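Local coordinates for F5/8 type C domain protein (Clostridium perfringens, PDB 7JRM) that probably binds carbohydrate through its CBM51 module, as part of ZmpB, a clostridial O-glycopeptidase that recognises and hydrolyses mucins, at residues Leu14-Asp19 with Leu24-Thr29; Ser120-Ala125 with Thr185-Leu190; Lys126-Gly129 with Glu135-Tyr138; Lys165-Val168 with Glu173-Ala176. One frame throughout, in Å; residues are numbered along the deposited sequence.

How the interactions relate
Interactions 2, 3 and 4 lie in the NPCBM/NEW2 module, while interaction 1 lies in the Ig-like region. A15 O accepts a probable hydrogen bond from R189 NH2 at 3.1 Å, which ties interaction 1 to interaction 2; their centres are 18 Å apart. L190 of interaction 2 reaches interaction 4, with L190 CD1 at 4.2 Å from V168 CG2. Segments 120-125 and 126-129 adjoin in sequence, and both segments of interaction 3 fall between those of interaction 2. Interactions 3 and 4 share the five-stranded sheet, with centres 13 Å apart. The calcium ion is about 10 Å from the F166 side chain; S163, a calcium ligand, starts the same strand.

Interaction 1: residues Leu14-Asp19 with Leu24-Thr29; sequences LAYSMD and LMKGIT
L14 and Y16, on the short strand 14-16, both touch K26 in the loop that follows. Van der Waals contact carries the meeting. L14 CD1 presses on the backbone at K26 O, 3.2 Å away, a tight approach. The same methyl lies 3.9 Å from K26 CB, and the two side chains cross at about a right angle. Y16 brings the phenol end of its ring: Y16 OH sits 3.4 Å from K26 CB and also touches CG. K26 CG is anti to the backbone N (chi1 171°), and a bend at chi2 leads the amine end away from 14-19.

Backbone polar bonds shape the loop. M25 to I28 forms a type II turn, closed by I28 N to M25 O at 3.3 Å. G27 has the positive phi (85°) expected at its third position. K26 O is also bonded by R75 NH2 from strand 70-79, the neighbour of strand 14-16 in the Ig-like sheet.

No hydrogen bond joins 14-19 to 24-29. The lysine contributes its aliphatic root here and not its charge, so the contact is a small surface patch in which methyl and methylene groups lie against a carbonyl and a phenol oxygen.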
loop_
_atom_site.group_PDB
_atom_site.type_symbol
_atom_site.label_atom_id
_atom_site.label_comp_id
_atom_site.label_asym_id
_atom_site.label_seq_id
_atom_site.Cartn_x
_atom_site.Cartn_y
_atom_site.Cartn_z
ATOM N N LEU A 14 -25.377 -14.337 -7.501
ATOM C CA LEU A 14 -24.841 -13.079 -7.005
ATOM C C LEU A 14 -23.660 -12.633 -7.858
ATOM O O LEU A 14 -23.087 -13.413 -8.625
ATOM C CB LEU A 14 -24.398 -13.201 -5.541
ATOM C CG LEU A 14 -25.480 -13.118 -4.463
ATOM C CD1 LEU A 14 -24.890 -13.469 -3.108
ATOM C CD2 LEU A 14 -26.107 -11.735 -4.434
ATOM N N ALA A 15 -23.298 -11.361 -7.705
ATOM C CA ALA A 15 -22.145 -10.782 -8.379
ATOM C C ALA A 15 -21.488 -9.770 -7.454
ATOM O O ALA A 15 -22.175 -8.940 -6.853
ATOM C CB ALA A 15 -22.544 -10.113 -9.699
ATOM N N TYR A 16 -20.164 -9.844 -7.342
ATOM C CA TYR A 16 -19.397 -8.944 -6.497
ATOM C C TYR A 16 -18.285 -8.300 -7.313
ATOM O O TYR A 16 -17.853 -8.827 -8.341
ATOM C CB TYR A 16 -18.794 -9.675 -5.288
ATOM C CG TYR A 16 -19.789 -10.010 -4.202
ATOM C CD1 TYR A 16 -20.090 -9.095 -3.201
ATOM C CD2 TYR A 16 -20.420 -11.247 -4.169
ATOM C CE1 TYR A 16 -20.996 -9.400 -2.203
ATOM C CE2 TYR A 16 -21.327 -11.561 -3.175
ATOM C CZ TYR A 16 -21.611 -10.634 -2.195
ATOM O OH TYR A 16 -22.514 -10.944 -1.204
ATOM N N SER A 17 -17.826 -7.144 -6.841
ATOM C CA SER A 17 -16.705 -6.456 -7.459
ATOM C C SER A 17 -15.399 -6.913 -6.810
ATOM O O SER A 17 -15.383 -7.749 -5.903
ATOM C CB SER A 17 -16.887 -4.941 -7.359
ATOM O OG SER A 17 -16.292 -4.429 -6.180
ATOM N N MET A 18 -14.282 -6.354 -7.280
ATOM C CA MET A 18 -12.977 -6.816 -6.815
ATOM C C MET A 18 -12.691 -6.386 -5.381
ATOM O O MET A 18 -12.029 -7.119 -4.639
ATOM C CB MET A 18 -11.877 -6.305 -7.748
ATOM C CG MET A 18 -11.875 -6.953 -9.123
ATOM S SD MET A 18 -11.908 -8.756 -9.061
ATOM C CE MET A 18 -10.283 -9.107 -8.396
ATOM N N ASP A 19 -13.176 -5.216 -4.973
ATOM C CA ASP A 19 -12.870 -4.672 -3.656
ATOM C C ASP A 19 -13.914 -5.016 -2.602
ATOM O O ASP A 19 -13.723 -4.674 -1.430
ATOM C CB ASP A 19 -12.714 -3.150 -3.739
ATOM C CG ASP A 19 -11.690 -2.724 -4.772
ATOM O OD1 ASP A 19 -10.489 -2.681 -4.436
ATOM O OD2 ASP A 19 -12.089 -2.431 -5.918
ATOM N N LEU A 24 -20.525 -15.465 1.506
ATOM C CA LEU A 24 -21.000 -16.680 0.850
ATOM C C LEU A 24 -22.423 -17.043 1.249
ATOM O O LEU A 24 -23.055 -17.855 0.564
ATOM C CB LEU A 24 -20.062 -17.845 1.166
ATOM C CG LEU A 24 -18.683 -17.804 0.507
ATOM C CD1 LEU A 24 -17.885 -19.036 0.887
ATOM C CD2 LEU A 24 -18.809 -17.690 -1.003
ATOM N N MET A 25 -22.939 -16.468 2.332
ATOM C CA MET A 25 -24.285 -16.755 2.808
ATOM C C MET A 25 -25.277 -15.651 2.466
ATOM O O MET A 25 -26.426 -15.705 2.915
ATOM C CB MET A 25 -24.265 -16.992 4.319
ATOM C CG MET A 25 -23.349 -18.123 4.753
ATOM S SD MET A 25 -24.021 -19.739 4.330
ATOM C CE MET A 25 -25.688 -19.570 4.962
ATOM N N LYS A 26 -24.861 -14.658 1.683
ATOM C CA LYS A 26 -25.744 -13.554 1.323
ATOM C C LYS A 26 -26.867 -14.056 0.423
ATOM O O LYS A 26 -26.611 -14.634 -0.638
ATOM C CB LYS A 26 -24.948 -12.451 0.630
ATOM C CG LYS A 26 -25.802 -11.349 0.023
ATOM C CD LYS A 26 -26.673 -10.678 1.073
ATOM C CE LYS A 26 -26.942 -9.226 0.715
ATOM N NZ LYS A 26 -27.537 -8.476 1.855
ATOM N N GLY A 27 -28.109 -13.838 0.848
ATOM C CA GLY A 27 -29.261 -14.233 0.067
ATOM C C GLY A 27 -29.705 -15.667 0.242
ATOM O O GLY A 27 -30.616 -16.106 -0.470
ATOM N N ILE A 28 -29.100 -16.411 1.162
ATOM C CA ILE A 28 -29.460 -17.804 1.399
ATOM C C ILE A 28 -30.499 -17.864 2.509
ATOM O O ILE A 28 -30.284 -17.332 3.605
ATOM C CB ILE A 28 -28.221 -18.641 1.757
ATOM C CG1 ILE A 28 -27.206 -18.607 0.613
ATOM C CG2 ILE A 28 -28.620 -20.075 2.080
ATOM C CD1 ILE A 28 -27.716 -19.218 -0.674
ATOM N N THR A 29 -31.630 -18.507 2.226
ATOM C CA THR A 29 -32.707 -18.669 3.192
ATOM C C THR A 29 -33.148 -20.126 3.226
ATOM O O THR A 29 -33.032 -20.849 2.234
ATOM C CB THR A 29 -33.910 -17.772 2.862
ATOM O OG1 THR A 29 -34.335 -18.013 1.515
ATOM C CG2 THR A 29 -33.544 -16.302 3.022
#

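Interaction 2: residues Ser120-Ala125 with Thr185-Leu190; sequences SVETFA and TPKKRL
K187 crosses from the loop before strand 188-193 to E122 and F124 on strand 121-124. Its CB points toward that strand, but the first contacts with 120-125 come further out. CG sits between the backbone N and the carbonyl carbon (chi1 65°), a crowded position that aims the chain at the other segment. From there the chain runs extended through CD to CE. CD meets the edge of the F124 ring, near the ring plane, at 4.0 Å from F124 CZ. CE comes next and approaches E122 CG at 4.5 Å, a loose contact.

Both segments belong to the NPCBM/NEW2 module, whose clan groups it with the galactose-binding-like beta sandwiches. Strand 121-124 pairs with 112-115 in a small two-stranded sheet, and strand 188-193 pairs with 145-152 in the larger one. From the loop that leads into the larger sheet, the lysine side chain reaches the small one. W149 of strand 145-152 lies beside it, making a cation-pi contact with K187 and meeting the F124 ring at a plane angle of about 40°.

The chain bends at its last torsion (chi4 -50°), which turns NZ off the extended line. NZ donates to N116 OD1. It stays 4.9 Å from E122 OE1, so no salt bridge forms, though the opposite charges may still attract. E122 OE1 instead takes a hydrogen bond from ND2 of the same N116.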
loop_
_atom_site.group_PDB
_atom_site.type_symbol
_atom_site.label_atom_id
_atom_site.label_comp_id
_atom_site.label_asym_id
_atom_site.label_seq_id
_atom_site.Cartn_x
_atom_site.Cartn_y
_atom_site.Cartn_z
ATOM N N SER A 120 -39.174 1.792 0.718
ATOM C CA SER A 120 -38.629 3.035 0.201
ATOM C C SER A 120 -38.396 2.914 -1.302
ATOM O O SER A 120 -38.363 1.817 -1.866
ATOM C CB SER A 120 -37.326 3.400 0.914
ATOM O OG SER A 120 -36.314 2.443 0.657
ATOM N N VAL A 121 -38.235 4.062 -1.952
ATOM C CA VAL A 121 -38.069 4.130 -3.399
ATOM C C VAL A 121 -36.588 4.277 -3.718
ATOM O O VAL A 121 -35.901 5.126 -3.136
ATOM C CB VAL A 121 -38.880 5.291 -4.000
ATOM C CG1 VAL A 121 -38.535 5.481 -5.471
ATOM C CG2 VAL A 121 -40.370 5.040 -3.825
ATOM N N GLU A 122 -36.096 3.450 -4.636
ATOM C CA GLU A 122 -34.716 3.518 -5.098
ATOM C C GLU A 122 -34.681 4.227 -6.446
ATOM O O GLU A 122 -35.317 3.776 -7.406
ATOM C CB GLU A 122 -34.105 2.122 -5.207
ATOM C CG GLU A 122 -32.607 2.122 -5.460
ATOM C CD GLU A 122 -31.804 2.369 -4.201
ATOM O OE1 GLU A 122 -32.364 2.212 -3.096
ATOM O OE2 GLU A 122 -30.612 2.724 -4.315
ATOM N N THR A 123 -33.942 5.329 -6.516
ATOM C CA THR A 123 -33.813 6.115 -7.736
ATOM C C THR A 123 -32.482 5.798 -8.403
ATOM O O THR A 123 -31.425 5.891 -7.768
ATOM C CB THR A 123 -33.909 7.612 -7.437
ATOM O OG1 THR A 123 -35.043 7.861 -6.595
ATOM C CG2 THR A 123 -34.058 8.403 -8.725
ATOM N N PHE A 124 -32.535 5.423 -9.678
ATOM C CA PHE A 124 -31.353 5.040 -10.436
ATOM C C PHE A 124 -31.023 6.106 -11.471
ATOM O O PHE A 124 -31.921 6.683 -12.092
ATOM C CB PHE A 124 -31.555 3.696 -11.142
ATOM C CG PHE A 124 -31.766 2.541 -10.206
ATOM C CD1 PHE A 124 -33.022 2.271 -9.691
ATOM C CD2 PHE A 124 -30.708 1.721 -9.850
ATOM C CE1 PHE A 124 -33.218 1.205 -8.833
ATOM C CE2 PHE A 124 -30.898 0.654 -8.992
ATOM C CZ PHE A 124 -32.154 0.395 -8.484
ATOM N N ALA A 125 -29.728 6.359 -11.658
ATOM C CA ALA A 125 -29.305 7.259 -12.722
ATOM C C ALA A 125 -29.133 6.522 -14.042
ATOM O O ALA A 125 -29.253 7.133 -15.111
ATOM C CB ALA A 125 -28.002 7.962 -12.335
ATOM N N THR A 185 -44.360 -5.028 -5.502
ATOM C CA THR A 185 -43.312 -6.041 -5.459
ATOM C C THR A 185 -41.948 -5.365 -5.393
ATOM O O THR A 185 -41.598 -4.611 -6.309
ATOM C CB THR A 185 -43.385 -6.950 -6.682
ATOM O OG1 THR A 185 -44.709 -7.482 -6.811
ATOM C CG2 THR A 185 -42.390 -8.098 -6.552
ATOM N N PRO A 186 -41.159 -5.592 -4.341
ATOM C CA PRO A 186 -39.827 -4.980 -4.274
ATOM C C PRO A 186 -38.951 -5.426 -5.434
ATOM O O PRO A 186 -39.136 -6.505 -6.001
ATOM C CB PRO A 186 -39.274 -5.472 -2.932
ATOM C CG PRO A 186 -40.482 -5.833 -2.129
ATOM C CD PRO A 186 -41.487 -6.343 -3.117
ATOM N N LYS A 187 -37.987 -4.576 -5.782
ATOM C CA LYS A 187 -37.142 -4.825 -6.942
ATOM C C LYS A 187 -36.378 -6.135 -6.790
ATOM O O LYS A 187 -35.958 -6.508 -5.691
ATOM C CB LYS A 187 -36.168 -3.662 -7.146
ATOM C CG LYS A 187 -35.153 -3.483 -6.026
ATOM C CD LYS A 187 -34.220 -2.315 -6.307
ATOM C CE LYS A 187 -32.990 -2.358 -5.412
ATOM N NZ LYS A 187 -33.346 -2.533 -3.975
ATOM N N LYS A 188 -36.210 -6.838 -7.905
ATOM C CA LYS A 188 -35.513 -8.114 -7.940
ATOM C C LYS A 188 -34.227 -7.985 -8.747
ATOM O O LYS A 188 -34.140 -7.187 -9.685
ATOM C CB LYS A 188 -36.398 -9.210 -8.543
ATOM C CG LYS A 188 -37.526 -9.675 -7.634
ATOM C CD LYS A 188 -38.435 -10.664 -8.349
ATOM C CE LYS A 188 -39.676 -10.974 -7.526
ATOM N NZ LYS A 188 -39.335 -11.577 -6.207
ATOM N N ARG A 189 -33.229 -8.778 -8.371
ATOM C CA ARG A 189 -31.930 -8.766 -9.026
ATOM C C ARG A 189 -31.784 -9.989 -9.922
ATOM O O ARG A 189 -32.207 -11.090 -9.561
ATOM C CB ARG A 189 -30.798 -8.738 -7.996
ATOM C CG ARG A 189 -29.422 -8.474 -8.587
ATOM C CD ARG A 189 -28.379 -8.297 -7.496
ATOM N NE ARG A 189 -27.078 -7.914 -8.036
ATOM C CZ ARG A 189 -25.928 -8.042 -7.380
ATOM N NH1 ARG A 189 -25.914 -8.543 -6.152
ATOM N NH2 ARG A 189 -24.791 -7.666 -7.951
ATOM N N LEU A 190 -31.183 -9.785 -11.094
ATOM C CA LEU A 190 -30.919 -10.859 -12.044
ATOM C C LEU A 190 -29.449 -10.815 -12.428
ATOM O O LEU A 190 -28.978 -9.810 -12.972
ATOM C CB LEU A 190 -31.804 -10.735 -13.288
ATOM C CG LEU A 190 -33.318 -10.813 -13.074
ATOM C CD1 LEU A 190 -34.057 -10.610 -14.389
ATOM C CD2 LEU A 190 -33.708 -12.139 -12.436
#

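Interaction 3: residues Lys126-Gly129 with Glu135-Tyr138; sequences KGIG and EIVY
I128 on strand 127-131 faces I136 and Y138 on strand 134-139, across the interior of a beta sandwich. The NPCBM/NEW2 family belongs to the galactose-binding-like clan, and this is a contact between its two sheets. One strand sits in the six-stranded antiparallel sheet, the other in the five-stranded one. The closest CA atoms, those of I128 and I136, are 9.7 Å apart, so the two strands meet through side chains alone and no hydrogen bond joins them here.

Along 135-138, E135 comes first and takes no part; its N bonds to T95 OG1 of the neighbouring strand 93-95. I136 follows, pointing toward I128. Its CG1 arm is straight (chi2 180°), which carries CD1 out to I128 CG2 at 3.8 Å. The two isoleucines meet at a slant, branch methyl against arm methyl. V137 turns to the other side of the strand, where it packs on E199 and K201 of strand 199-205.

Y138 comes back to the inner face and is buried there, with L86, W91 and I200 also against it. I128 and Y138 approach from opposite directions. The CG1 arm of I128 bends (chi2 -66°) and reaches the phenol oxygen instead of the ring face. I128 CD1 lies 3.4 Å from Y138 OH, with an angle of about 150° at the oxygen between CZ and that methyl.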
loop_
_atom_site.group_PDB
_atom_site.type_symbol
_atom_site.label_atom_id
_atom_site.label_comp_id
_atom_site.label_asym_id
_atom_site.label_seq_id
_atom_site.Cartn_x
_atom_site.Cartn_y
_atom_site.Cartn_z
ATOM N N LYS A 126 -28.864 5.219 -13.989
ATOM C CA LYS A 126 -28.596 4.418 -15.172
ATOM C C LYS A 126 -29.593 3.271 -15.271
ATOM O O LYS A 126 -30.070 2.751 -14.259
ATOM C CB LYS A 126 -27.169 3.863 -15.149
ATOM C CG LYS A 126 -26.119 4.872 -14.717
ATOM C CD LYS A 126 -25.864 5.903 -15.804
ATOM C CE LYS A 126 -25.148 5.283 -16.992
ATOM N NZ LYS A 126 -25.182 6.171 -18.187
ATOM N N GLY A 127 -29.896 2.882 -16.498
ATOM C CA GLY A 127 -30.788 1.772 -16.745
ATOM C C GLY A 127 -31.538 1.968 -18.048
ATOM O O GLY A 127 -31.249 2.873 -18.826
ATOM N N ILE A 128 -32.516 1.091 -18.264
ATOM C CA ILE A 128 -33.336 1.091 -19.470
ATOM C C ILE A 128 -34.798 1.090 -19.048
ATOM O O ILE A 128 -35.245 0.171 -18.354
ATOM C CB ILE A 128 -33.034 -0.118 -20.373
ATOM C CG1 ILE A 128 -31.561 -0.126 -20.784
ATOM C CG2 ILE A 128 -33.935 -0.108 -21.596
ATOM C CD1 ILE A 128 -31.174 1.030 -21.679
ATOM N N GLY A 129 -35.540 2.114 -19.468
ATOM C CA GLY A 129 -36.957 2.197 -19.206
ATOM C C GLY A 129 -37.745 1.770 -20.427
ATOM O O GLY A 129 -37.610 2.358 -21.501
ATOM N N GLU A 135 -38.944 -6.377 -26.258
ATOM C CA GLU A 135 -37.808 -7.246 -26.554
ATOM C C GLU A 135 -36.647 -6.359 -26.979
ATOM O O GLU A 135 -36.714 -5.711 -28.029
ATOM C CB GLU A 135 -38.147 -8.260 -27.647
ATOM C CG GLU A 135 -38.973 -9.444 -27.176
ATOM C CD GLU A 135 -39.078 -10.530 -28.229
ATOM O OE1 GLU A 135 -38.430 -10.398 -29.289
ATOM O OE2 GLU A 135 -39.811 -11.515 -27.998
ATOM N N ILE A 136 -35.593 -6.323 -26.169
ATOM C CA ILE A 136 -34.418 -5.501 -26.438
ATOM C C ILE A 136 -33.210 -6.422 -26.519
ATOM O O ILE A 136 -32.938 -7.183 -25.582
ATOM C CB ILE A 136 -34.218 -4.420 -25.365
ATOM C CG1 ILE A 136 -35.513 -3.628 -25.161
ATOM C CG2 ILE A 136 -33.087 -3.486 -25.757
ATOM C CD1 ILE A 136 -35.410 -2.544 -24.109
ATOM N N VAL A 137 -32.488 -6.353 -27.635
ATOM C CA VAL A 137 -31.360 -7.233 -27.914
ATOM C C VAL A 137 -30.083 -6.406 -27.910
ATOM O O VAL A 137 -30.032 -5.325 -28.510
ATOM C CB VAL A 137 -31.539 -7.965 -29.256
ATOM C CG1 VAL A 137 -30.324 -8.828 -29.563
ATOM C CG2 VAL A 137 -32.806 -8.806 -29.236
ATOM N N TYR A 138 -29.052 -6.915 -27.238
ATOM C CA TYR A 138 -27.749 -6.275 -27.178
ATOM C C TYR A 138 -26.671 -7.237 -27.659
ATOM O O TYR A 138 -26.802 -8.458 -27.530
ATOM C CB TYR A 138 -27.410 -5.817 -25.753
ATOM C CG TYR A 138 -28.073 -4.528 -25.329
ATOM C CD1 TYR A 138 -29.301 -4.537 -24.683
ATOM C CD2 TYR A 138 -27.465 -3.303 -25.565
ATOM C CE1 TYR A 138 -29.908 -3.363 -24.288
ATOM C CE2 TYR A 138 -28.064 -2.121 -25.174
ATOM C CZ TYR A 138 -29.287 -2.158 -24.537
ATOM O OH TYR A 138 -29.889 -0.985 -24.146
#

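Interaction 4: residues Lys165-Val168 with Glu173-Ala176; sequences KFKV and ELKA
V168 and A176 form an antiparallel hydrogen-bonded pair, with CA atoms 5.4 Å apart. V168 N donates to A176 O at 3.0 Å. The return bond goes one residue earlier: K175 N donates to V168 O at 2.9 Å and is almost straight, 175° at the hydrogen. A176 O also receives a CA-H contact from K167.

Side chains add one apolar touch. L174 CD1 lies 3.7 Å from K167 CB, and the same methyl rests against V168 O. L174 CG is anti to the backbone N (chi1 179°), which brings its end back over strand 165-168. K167 uses only its root here; its extended chain runs off to a salt bridge between NZ and D205.

Further out, V168 and A176 share one face of the sheet and both pack on V192 of strand 188-193. I200, L202 and F146 also meet V168. On that buried side F166 packs edge-to-face with W218.

The short strand segments meet at 117°, far from a flat antiparallel pair. K175 and A176 both sit opposite V168. This is a classic beta bulge, here in the hairpin of strands 163-170 and 173-182 at the edge of the five-stranded sheet.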
loop_
_atom_site.group_PDB
_atom_site.type_symbol
_atom_site.label_atom_id
_atom_site.label_comp_id
_atom_site.label_asym_id
_atom_site.label_seq_id
_atom_site.Cartn_x
_atom_site.Cartn_y
_atom_site.Cartn_z
ATOM N N LYS A 165 -43.436 -9.557 -16.219
ATOM C CA LYS A 165 -42.478 -10.603 -15.895
ATOM C C LYS A 165 -41.225 -10.370 -16.721
ATOM O O LYS A 165 -41.306 -10.213 -17.943
ATOM C CB LYS A 165 -43.043 -12.000 -16.172
ATOM C CG LYS A 165 -42.118 -13.129 -15.743
ATOM C CD LYS A 165 -42.548 -14.465 -16.326
ATOM C CE LYS A 165 -44.039 -14.695 -16.150
ATOM N NZ LYS A 165 -44.646 -15.314 -17.360
ATOM N N PHE A 166 -40.075 -10.335 -16.056
ATOM C CA PHE A 166 -38.808 -10.105 -16.731
ATOM C C PHE A 166 -38.160 -11.434 -17.088
ATOM O O PHE A 166 -38.133 -12.363 -16.278
ATOM C CB PHE A 166 -37.866 -9.283 -15.853
ATOM C CG PHE A 166 -38.374 -7.906 -15.543
ATOM C CD1 PHE A 166 -39.246 -7.698 -14.489
ATOM C CD2 PHE A 166 -37.981 -6.819 -16.306
ATOM C CE1 PHE A 166 -39.715 -6.434 -14.199
ATOM C CE2 PHE A 166 -38.447 -5.551 -16.019
ATOM C CZ PHE A 166 -39.317 -5.360 -14.965
ATOM N N LYS A 167 -37.646 -11.518 -18.312
ATOM C CA LYS A 167 -36.963 -12.706 -18.798
ATOM C C LYS A 167 -35.690 -12.290 -19.517
ATOM O O LYS A 167 -35.644 -11.248 -20.175
ATOM C CB LYS A 167 -37.854 -13.526 -19.742
ATOM C CG LYS A 167 -39.191 -13.931 -19.141
ATOM C CD LYS A 167 -40.030 -14.718 -20.132
ATOM C CE LYS A 167 -41.512 -14.589 -19.821
ATOM N NZ LYS A 167 -42.360 -15.223 -20.868
ATOM N N VAL A 168 -34.655 -13.114 -19.385
ATOM C CA VAL A 168 -33.356 -12.858 -20.000
ATOM C C VAL A 168 -32.990 -14.065 -20.852
ATOM O O VAL A 168 -32.874 -15.185 -20.339
ATOM C CB VAL A 168 -32.269 -12.579 -18.951
ATOM C CG1 VAL A 168 -30.897 -12.551 -19.608
ATOM C CG2 VAL A 168 -32.549 -11.266 -18.237
ATOM N N GLU A 173 -31.709 -18.638 -25.726
ATOM C CA GLU A 173 -32.035 -19.585 -24.668
ATOM C C GLU A 173 -32.400 -18.833 -23.395
ATOM O O GLU A 173 -31.646 -17.964 -22.945
ATOM C CB GLU A 173 -30.860 -20.528 -24.400
ATOM C CG GLU A 173 -30.560 -21.487 -25.539
ATOM C CD GLU A 173 -31.720 -22.415 -25.837
ATOM O OE1 GLU A 173 -32.171 -22.450 -27.002
ATOM O OE2 GLU A 173 -32.181 -23.109 -24.907
ATOM N N LEU A 174 -33.551 -19.173 -22.818
ATOM C CA LEU A 174 -33.978 -18.553 -21.570
ATOM C C LEU A 174 -33.066 -19.003 -20.435
ATOM O O LEU A 174 -32.918 -20.203 -20.186
ATOM C CB LEU A 174 -35.431 -18.914 -21.267
ATOM C CG LEU A 174 -35.989 -18.338 -19.964
ATOM C CD1 LEU A 174 -36.214 -16.839 -20.098
ATOM C CD2 LEU A 174 -37.273 -19.046 -19.560
ATOM N N LYS A 175 -32.458 -18.040 -19.748
ATOM C CA LYS A 175 -31.519 -18.328 -18.672
ATOM C C LYS A 175 -32.004 -17.894 -17.300
ATOM O O LYS A 175 -31.636 -18.520 -16.305
ATOM C CB LYS A 175 -30.168 -17.659 -18.953
ATOM C CG LYS A 175 -29.437 -18.233 -20.152
ATOM C CD LYS A 175 -29.196 -19.724 -19.988
ATOM C CE LYS A 175 -28.295 -20.260 -21.087
ATOM N NZ LYS A 175 -27.912 -21.678 -20.846
ATOM N N ALA A 176 -32.819 -16.845 -17.219
ATOM C CA ALA A 176 -33.325 -16.375 -15.939
ATOM C C ALA A 176 -34.649 -15.661 -16.156
ATOM O O ALA A 176 -34.935 -15.155 -17.244
ATOM C CB ALA A 176 -32.322 -15.447 -15.241
#